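Local structure of cytochrome b5-domain protein (Methanococcoides burtonii, 6VZ6) at residues 22-26 / 51-57; 13-17 / 39-43. The protein binds one heme b in a cytochrome b5-like fold, its iron held between two axial histidines, and probably serves in electron transfer. All coordinates share one frame; numbering follows the deposited sequence.

Contact 1. Residues 22-26 / 51-57. With HEM (protoporphyrin IX containing Fe), chain B.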
loop_
_atom_site.group_PDB
_atom_site.type_symbol
_atom_site.label_atom_id
_atom_site.label_comp_id
_atom_site.label_asym_id
_atom_site.label_seq_id
_atom_site.Cartn_x
_atom_site.Cartn_y
_atom_site.Cartn_z
ATOM N N TYR A 22 -3.405 -0.767 2.942
ATOM C CA TYR A 22 -2.820 -1.552 1.858
ATOM C C TYR A 22 -2.420 -0.623 0.725
ATOM O O TYR A 22 -2.990 0.463 0.587
ATOM C CB TYR A 22 -3.818 -2.554 1.278
ATOM C CG TYR A 22 -4.261 -3.663 2.209
ATOM C CD1 TYR A 22 -3.646 -3.883 3.452
ATOM C CD2 TYR A 22 -5.278 -4.502 1.829
ATOM C CE1 TYR A 22 -4.064 -4.946 4.279
ATOM C CE2 TYR A 22 -5.686 -5.542 2.626
ATOM C CZ TYR A 22 -5.090 -5.751 3.843
ATOM O OH TYR A 22 -5.568 -6.802 4.547
ATOM N N PHE A 23 -1.435 -1.043 -0.071
ATOM C CA PHE A 23 -1.215 -0.423 -1.377
ATOM C C PHE A 23 -0.742 -1.490 -2.359
ATOM O O PHE A 23 -0.424 -2.610 -1.983
ATOM C CB PHE A 23 -0.245 0.781 -1.330
ATOM C CG PHE A 23 1.102 0.483 -0.757
ATOM C CD1 PHE A 23 1.988 -0.343 -1.425
ATOM C CD2 PHE A 23 1.500 1.061 0.456
ATOM C CE1 PHE A 23 3.238 -0.629 -0.886
ATOM C CE2 PHE A 23 2.759 0.805 0.982
ATOM C CZ PHE A 23 3.612 -0.069 0.322
ATOM N N ALA A 24 -0.736 -1.155 -3.637
ATOM C CA ALA A 24 -0.207 -2.063 -4.641
ATOM C C ALA A 24 1.105 -1.526 -5.190
ATOM O O ALA A 24 1.339 -0.318 -5.257
ATOM C CB ALA A 24 -1.215 -2.292 -5.763
ATOM N N TYR A 25 1.984 -2.458 -5.516
ATOM C CA TYR A 25 3.261 -2.157 -6.140
ATOM C C TYR A 25 3.606 -3.316 -7.062
ATOM O O TYR A 25 3.760 -4.449 -6.590
ATOM C CB TYR A 25 4.351 -1.949 -5.098
ATOM C CG TYR A 25 5.714 -1.679 -5.704
ATOM C CD1 TYR A 25 6.018 -0.437 -6.200
ATOM C CD2 TYR A 25 6.685 -2.673 -5.777
ATOM C CE1 TYR A 25 7.259 -0.161 -6.736
ATOM C CE2 TYR A 25 7.952 -2.412 -6.328
ATOM C CZ TYR A 25 8.209 -1.137 -6.817
ATOM O OH TYR A 25 9.422 -0.809 -7.350
ATOM N N LYS A 26 3.664 -3.042 -8.375
ATOM C CA LYS A 26 4.008 -4.063 -9.358
ATOM C C LYS A 26 3.198 -5.335 -9.138
ATOM O O LYS A 26 3.733 -6.437 -9.021
ATOM C CB LYS A 26 5.524 -4.324 -9.312
ATOM C CG LYS A 26 6.308 -3.054 -9.757
ATOM C CD LYS A 26 7.798 -3.295 -9.893
ATOM C CE LYS A 26 8.502 -2.103 -10.569
ATOM N NZ LYS A 26 9.965 -2.160 -10.376
ATOM N N ILE A 51 -4.299 2.391 -3.056
ATOM C CA ILE A 51 -3.987 2.755 -4.437
ATOM C C ILE A 51 -2.799 1.925 -4.912
ATOM O O ILE A 51 -1.931 1.539 -4.117
ATOM C CB ILE A 51 -3.593 4.267 -4.534
ATOM C CG1 ILE A 51 -4.713 5.157 -3.980
ATOM C CG2 ILE A 51 -3.266 4.682 -5.951
ATOM C CD1 ILE A 51 -6.048 4.871 -4.620
ATOM N N ASP A 52 -2.716 1.751 -6.234
ATOM C CA ASP A 52 -1.528 1.208 -6.874
ATOM C C ASP A 52 -0.488 2.314 -6.941
ATOM O O ASP A 52 -0.639 3.285 -7.700
ATOM C CB ASP A 52 -1.879 0.711 -8.266
ATOM C CG ASP A 52 -0.703 0.087 -8.969
ATOM O OD1 ASP A 52 0.474 0.274 -8.521
ATOM O OD2 ASP A 52 -0.987 -0.592 -9.983
ATOM N N LEU A 53 0.562 2.194 -6.128
ATOM C CA LEU A 53 1.562 3.249 -6.013
ATOM C C LEU A 53 2.806 2.977 -6.879
ATOM O O LEU A 53 3.876 3.574 -6.645
ATOM C CB LEU A 53 1.930 3.432 -4.539
ATOM C CG LEU A 53 0.829 4.035 -3.674
ATOM C CD1 LEU A 53 1.262 4.104 -2.238
ATOM C CD2 LEU A 53 0.468 5.433 -4.181
ATOM N N THR A 54 2.677 2.117 -7.896
ATOM C CA THR A 54 3.841 1.778 -8.718
ATOM C C THR A 54 4.448 3.033 -9.347
ATOM O O THR A 54 5.650 3.287 -9.236
ATOM C CB THR A 54 3.463 0.772 -9.803
ATOM O OG1 THR A 54 2.887 -0.412 -9.261
ATOM C CG2 THR A 54 4.719 0.353 -10.636
ATOM N N ALA A 55 3.629 3.851 -9.991
ATOM C CA ALA A 55 4.153 5.054 -10.639
ATOM C C ALA A 55 4.758 6.002 -9.605
ATOM O O ALA A 55 5.828 6.571 -9.809
ATOM C CB ALA A 55 3.036 5.756 -11.419
ATOM N N ASP A 56 4.106 6.146 -8.461
ATOM C CA ASP A 56 4.553 7.129 -7.484
ATOM C C ASP A 56 5.887 6.748 -6.885
ATOM O O ASP A 56 6.653 7.629 -6.486
ATOM C CB ASP A 56 3.481 7.294 -6.420
ATOM C CG ASP A 56 2.124 7.592 -7.034
ATOM O OD1 ASP A 56 1.783 8.780 -7.109
ATOM O OD2 ASP A 56 1.408 6.630 -7.493
ATOM N N HIS A 57 6.203 5.457 -6.855
ATOM C CA HIS A 57 7.470 5.055 -6.274
ATOM C C HIS A 57 8.653 5.606 -7.059
ATOM O O HIS A 57 9.772 5.715 -6.519
ATOM C CB HIS A 57 7.566 3.522 -6.169
ATOM C CG HIS A 57 8.617 3.104 -5.210
ATOM N ND1 HIS A 57 9.938 2.968 -5.589
ATOM C CD2 HIS A 57 8.585 2.912 -3.868
ATOM C CE1 HIS A 57 10.669 2.678 -4.524
ATOM N NE2 HIS A 57 9.873 2.652 -3.469
HETATM C CHA HEM B . 9.929 4.735 3.838
HETATM C CHB HEM B . 9.369 9.095 1.974
HETATM C CHC HEM B . 6.677 7.323 -1.580
HETATM C CHD HEM B . 6.700 3.058 0.698
HETATM C C1A HEM B . 10.103 6.059 3.581
HETATM C C2A HEM B . 11.059 6.923 4.226
HETATM C C3A HEM B . 10.878 8.152 3.709
HETATM C C4A HEM B . 9.817 8.065 2.729
HETATM C CMA HEM B . 11.619 9.469 4.015
HETATM C CAA HEM B . 12.047 6.430 5.317
HETATM C CBA HEM B . 13.456 6.973 5.152
HETATM C CGA HEM B . 14.127 6.133 4.127
HETATM O O1A HEM B . 13.752 4.945 4.075
HETATM O O2A HEM B . 15.011 6.649 3.382
HETATM C C1B HEM B . 8.596 8.971 0.865
HETATM C C2B HEM B . 8.214 10.081 0.094
HETATM C C3B HEM B . 7.477 9.655 -0.919
HETATM C C4B HEM B . 7.336 8.216 -0.783
HETATM C CMB HEM B . 8.650 11.527 0.365
HETATM C CAB HEM B . 7.042 10.664 -2.001
HETATM C CBB HEM B . 7.068 10.288 -3.286
HETATM C C1C HEM B . 6.464 6.000 -1.287
HETATM C C2C HEM B . 5.743 5.048 -2.119
HETATM C C3C HEM B . 5.738 3.863 -1.475
HETATM C C4C HEM B . 6.471 4.035 -0.232
HETATM C CMC HEM B . 5.094 5.424 -3.463
HETATM C CAC HEM B . 5.120 2.477 -1.843
HETATM C CBC HEM B . 4.981 2.040 -3.080
HETATM C C1D HEM B . 7.518 3.153 1.793
HETATM C C2D HEM B . 7.703 2.152 2.832
HETATM C C3D HEM B . 8.616 2.601 3.687
HETATM C C4D HEM B . 8.998 3.913 3.231
HETATM C CMD HEM B . 6.987 0.778 2.876
HETATM C CAD HEM B . 9.171 1.923 4.968
HETATM C CBD HEM B . 8.200 2.205 6.112
HETATM C CGD HEM B . 8.686 1.669 7.442
HETATM O O1D HEM B . 7.928 1.713 8.433
HETATM O O2D HEM B . 9.807 1.121 7.496
HETATM N NA HEM B . 9.375 6.767 2.668
HETATM N NB HEM B . 8.023 7.841 0.331
HETATM N NC HEM B . 6.918 5.341 -0.158
HETATM N ND HEM B . 8.316 4.226 2.077
HETATM FE FE HEM B . 8.201 6.046 1.248
#

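Contact 2. Residues 13-17 / 39-43. With HEM (protoporphyrin IX containing Fe), chain B.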
loop_
_atom_site.group_PDB
_atom_site.type_symbol
_atom_site.label_atom_id
_atom_site.label_comp_id
_atom_site.label_asym_id
_atom_site.label_seq_id
_atom_site.Cartn_x
_atom_site.Cartn_y
_atom_site.Cartn_z
ATOM N N TYR A 13 -9.039 -0.085 1.373
ATOM C CA TYR A 13 -8.030 -0.345 2.400
ATOM C C TYR A 13 -6.999 0.780 2.392
ATOM O O TYR A 13 -5.840 0.611 2.055
ATOM C CB TYR A 13 -7.440 -1.743 2.193
ATOM C CG TYR A 13 -8.555 -2.735 2.116
ATOM C CD1 TYR A 13 -9.378 -2.996 3.218
ATOM C CD2 TYR A 13 -8.868 -3.358 0.930
ATOM C CE1 TYR A 13 -10.434 -3.863 3.136
ATOM C CE2 TYR A 13 -9.925 -4.243 0.851
ATOM C CZ TYR A 13 -10.690 -4.486 1.958
ATOM O OH TYR A 13 -11.760 -5.331 1.860
ATOM N N ASN A 14 -7.473 1.959 2.808
ATOM C CA ASN A 14 -6.688 3.181 2.754
ATOM C C ASN A 14 -6.226 3.628 4.131
ATOM O O ASN A 14 -5.822 4.769 4.316
ATOM C CB ASN A 14 -7.486 4.299 2.105
ATOM C CG ASN A 14 -8.670 4.716 2.948
ATOM O OD1 ASN A 14 -8.938 4.133 3.990
ATOM N ND2 ASN A 14 -9.375 5.753 2.516
ATOM N N GLY A 15 -6.270 2.751 5.114
ATOM C CA GLY A 15 -5.704 3.110 6.392
ATOM C C GLY A 15 -6.554 4.010 7.253
ATOM O O GLY A 15 -6.082 4.450 8.305
ATOM N N LYS A 16 -7.791 4.279 6.858
ATOM C CA LYS A 16 -8.647 5.191 7.600
ATOM C C LYS A 16 -9.947 4.516 8.020
ATOM O O LYS A 16 -10.441 3.594 7.348
ATOM C CB LYS A 16 -8.953 6.439 6.755
ATOM C CG LYS A 16 -7.692 7.284 6.475
ATOM C CD LYS A 16 -8.012 8.399 5.497
ATOM C CE LYS A 16 -6.750 9.095 4.975
ATOM N NZ LYS A 16 -6.048 9.849 6.055
ATOM N N ASP A 17 -10.521 5.006 9.116
ATOM C CA ASP A 17 -11.892 4.663 9.489
ATOM C C ASP A 17 -12.023 3.178 9.860
ATOM O O ASP A 17 -13.047 2.543 9.599
ATOM C CB ASP A 17 -12.878 5.005 8.366
ATOM C CG ASP A 17 -12.847 6.488 7.947
ATOM O OD1 ASP A 17 -12.773 7.401 8.813
ATOM O OD2 ASP A 17 -12.929 6.722 6.721
ATOM N N GLU A 39 0.915 6.095 9.177
ATOM C CA GLU A 39 -0.118 6.299 10.177
ATOM C C GLU A 39 -1.324 6.957 9.537
ATOM O O GLU A 39 -1.198 7.904 8.746
ATOM C CB GLU A 39 0.402 7.166 11.333
ATOM C CG GLU A 39 1.373 6.428 12.265
ATOM C CD GLU A 39 1.635 7.155 13.587
ATOM O OE1 GLU A 39 1.663 8.409 13.613
ATOM O OE2 GLU A 39 1.819 6.459 14.606
ATOM N N ASP A 40 -2.499 6.439 9.871
ATOM C CA ASP A 40 -3.762 6.908 9.319
ATOM C C ASP A 40 -3.777 6.841 7.801
ATOM O O ASP A 40 -4.581 7.525 7.153
ATOM C CB ASP A 40 -4.073 8.333 9.805
ATOM C CG ASP A 40 -5.556 8.680 9.713
ATOM O OD1 ASP A 40 -6.413 7.830 10.080
ATOM O OD2 ASP A 40 -5.859 9.808 9.259
ATOM N N GLY A 41 -2.914 6.005 7.219
ATOM C CA GLY A 41 -2.913 5.806 5.781
ATOM C C GLY A 41 -2.324 6.966 5.002
ATOM O O GLY A 41 -2.596 7.096 3.806
ATOM N N ASP A 42 -1.529 7.813 5.649
ATOM C CA ASP A 42 -0.941 8.993 5.023
ATOM C C ASP A 42 0.574 8.863 5.133
ATOM O O ASP A 42 1.107 8.744 6.239
ATOM C CB ASP A 42 -1.433 10.275 5.698
ATOM C CG ASP A 42 -2.942 10.531 5.498
ATOM O OD1 ASP A 42 -3.444 10.387 4.354
ATOM O OD2 ASP A 42 -3.621 10.899 6.494
ATOM N N HIS A 43 1.267 8.891 3.992
ATOM C CA HIS A 43 2.711 8.710 3.934
ATOM C C HIS A 43 3.359 10.036 3.549
ATOM O O HIS A 43 3.273 10.463 2.390
ATOM C CB HIS A 43 3.039 7.616 2.932
ATOM C CG HIS A 43 4.480 7.215 2.897
ATOM N ND1 HIS A 43 5.176 6.811 4.014
ATOM C CD2 HIS A 43 5.332 7.066 1.853
ATOM C CE1 HIS A 43 6.405 6.464 3.668
ATOM N NE2 HIS A 43 6.533 6.634 2.362
HETATM C CHA HEM B . 9.929 4.735 3.838
HETATM C CHB HEM B . 9.369 9.095 1.974
HETATM C CHC HEM B . 6.677 7.323 -1.580
HETATM C CHD HEM B . 6.700 3.058 0.698
HETATM C C1A HEM B . 10.103 6.059 3.581
HETATM C C2A HEM B . 11.059 6.923 4.226
HETATM C C3A HEM B . 10.878 8.152 3.709
HETATM C C4A HEM B . 9.817 8.065 2.729
HETATM C CMA HEM B . 11.619 9.469 4.015
HETATM C CAA HEM B . 12.047 6.430 5.317
HETATM C CBA HEM B . 13.456 6.973 5.152
HETATM C CGA HEM B . 14.127 6.133 4.127
HETATM O O1A HEM B . 13.752 4.945 4.075
HETATM O O2A HEM B . 15.011 6.649 3.382
HETATM C C1B HEM B . 8.596 8.971 0.865
HETATM C C2B HEM B . 8.214 10.081 0.094
HETATM C C3B HEM B . 7.477 9.655 -0.919
HETATM C C4B HEM B . 7.336 8.216 -0.783
HETATM C CMB HEM B . 8.650 11.527 0.365
HETATM C CAB HEM B . 7.042 10.664 -2.001
HETATM C CBB HEM B . 7.068 10.288 -3.286
HETATM C C1C HEM B . 6.464 6.000 -1.287
HETATM C C2C HEM B . 5.743 5.048 -2.119
HETATM C C3C HEM B . 5.738 3.863 -1.475
HETATM C C4C HEM B . 6.471 4.035 -0.232
HETATM C CMC HEM B . 5.094 5.424 -3.463
HETATM C CAC HEM B . 5.120 2.477 -1.843
HETATM C CBC HEM B . 4.981 2.040 -3.080
HETATM C C1D HEM B . 7.518 3.153 1.793
HETATM C C2D HEM B . 7.703 2.152 2.832
HETATM C C3D HEM B . 8.616 2.601 3.687
HETATM C C4D HEM B . 8.998 3.913 3.231
HETATM C CMD HEM B . 6.987 0.778 2.876
HETATM C CAD HEM B . 9.171 1.923 4.968
HETATM C CBD HEM B . 8.200 2.205 6.112
HETATM C CGD HEM B . 8.686 1.669 7.442
HETATM O O1D HEM B . 7.928 1.713 8.433
HETATM O O2D HEM B . 9.807 1.121 7.496
HETATM N NA HEM B . 9.375 6.767 2.668
HETATM N NB HEM B . 8.023 7.841 0.331
HETATM N NC HEM B . 6.918 5.341 -0.158
HETATM N ND HEM B . 8.316 4.226 2.077
HETATM FE FE HEM B . 8.201 6.046 1.248
HETATM O O HOH W 1 -9.276 7.493 10.188
#

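Contact 1. Residues 22-26 / 51-57
CD1 of L53 packs on CB of F23, and between them the two side chains hold a heme vinyl: CAC sits over one face of the F23 ring, toward its rim, 3.7 Å from CZ, while CB of L53 meets CBC of the same vinyl. Two residues later in the strand, Y25 drives the edge of its ring at the face of H57, an edge-to-face pair with centroids 5.3 Å apart and planes at 63°. The leading atom is CE1, 3.7 Å from CB of H57, and the phenol reaches it because CG of Y25 stands anti to the backbone N (chi1 178°). The hydroxyl at the far end is bonded to D64, and CG of K26 lies over the middle of one ring face. In the cytochrome b5 fold this is how strand 22-25, at one margin of the four-stranded sheet, meets the segment leading into helix 54-57 at the floor of the heme pocket. H57 in turn meets the ring of H62, an axial ligand, and so belongs to the second shell of the iron. Behind these side chains a single beta bridge joins A24 to D52: A24 N donates to I51 O, from above the carbonyl plane, and L53 N to A24 O at 2.8 Å. Further along, K26 N gives a nearly straight bond (174°) to T54 OG1 at 2.9 Å. That hydroxyl donates to the syn lone pair of D52 OD1 at 2.6 Å, while T54 N reaches the same oxygen from the anti side at 2.9 Å, closing an Asx turn.

Contact 2. Residues 13-17 / 39-43
Two carboxylates, those of D40 and D42, converge on the ammonium of K16, both through OD2. In the modelled conformer of D42, one of two, OD2 receives NZ at 2.7 Å on its syn side, the nitrogen 32° out of the carboxylate plane; D40 OD2 gives a weaker, longer bridge to NZ at 3.2 Å. A third flat group, the H43 ring, stacks with W38 and has the heme meso carbon CHA in plane at its edge; NE2 binds the iron at 2.1 Å and ND1 donates to L37 O. D40 O accepts from K16 NZ at 3.0 Å almost in line with its C=O bond. The lysine crosses both aspartates at about a right angle, its chain extended as far as CE and then bent at the last torsion (chi4 -67°), which turns NZ in between them. D40 OD1 accepts from a water that also takes the N-H of D17. Beneath this network the CA-H of G41 points at N14 O, 3.4 Å away, and a side chain on either G15 or G41 would collide with the opposite backbone. N14 OD1 accepts from K16 N in an Asx turn. A methionine in place of K16 would probably leave D40, and D42 in this conformer, without their shared positive charge and D40 O without this donor. The loop after helix 7-12 is thus tied to the start of strand 42-43 by one ammonium gripped by a backbone carbonyl and, with D42 as modelled, two carboxylates, whose charge it probably offsets in part.

Contact 1 is partly buried and contact 2 lies at the surface, on the opposite side of the chain's centre, with about 14 Å between their centres. Their segments alternate along the sequence, and they meet directly where Y22 N probably bonds to Y13 O. Both touch the heme, but differently: 22-26 with 51-57 supplies apolar and aromatic walls around a vinyl and a second-shell histidine, whereas 13-17 with 39-43 brings an axial ligand at one end and settles charge at the other. Backbone pairing and ring packing dominate in the first, a salt-bridge network and close glycine backbones in the second, a contrast consistent with burial in one and access to water in the other.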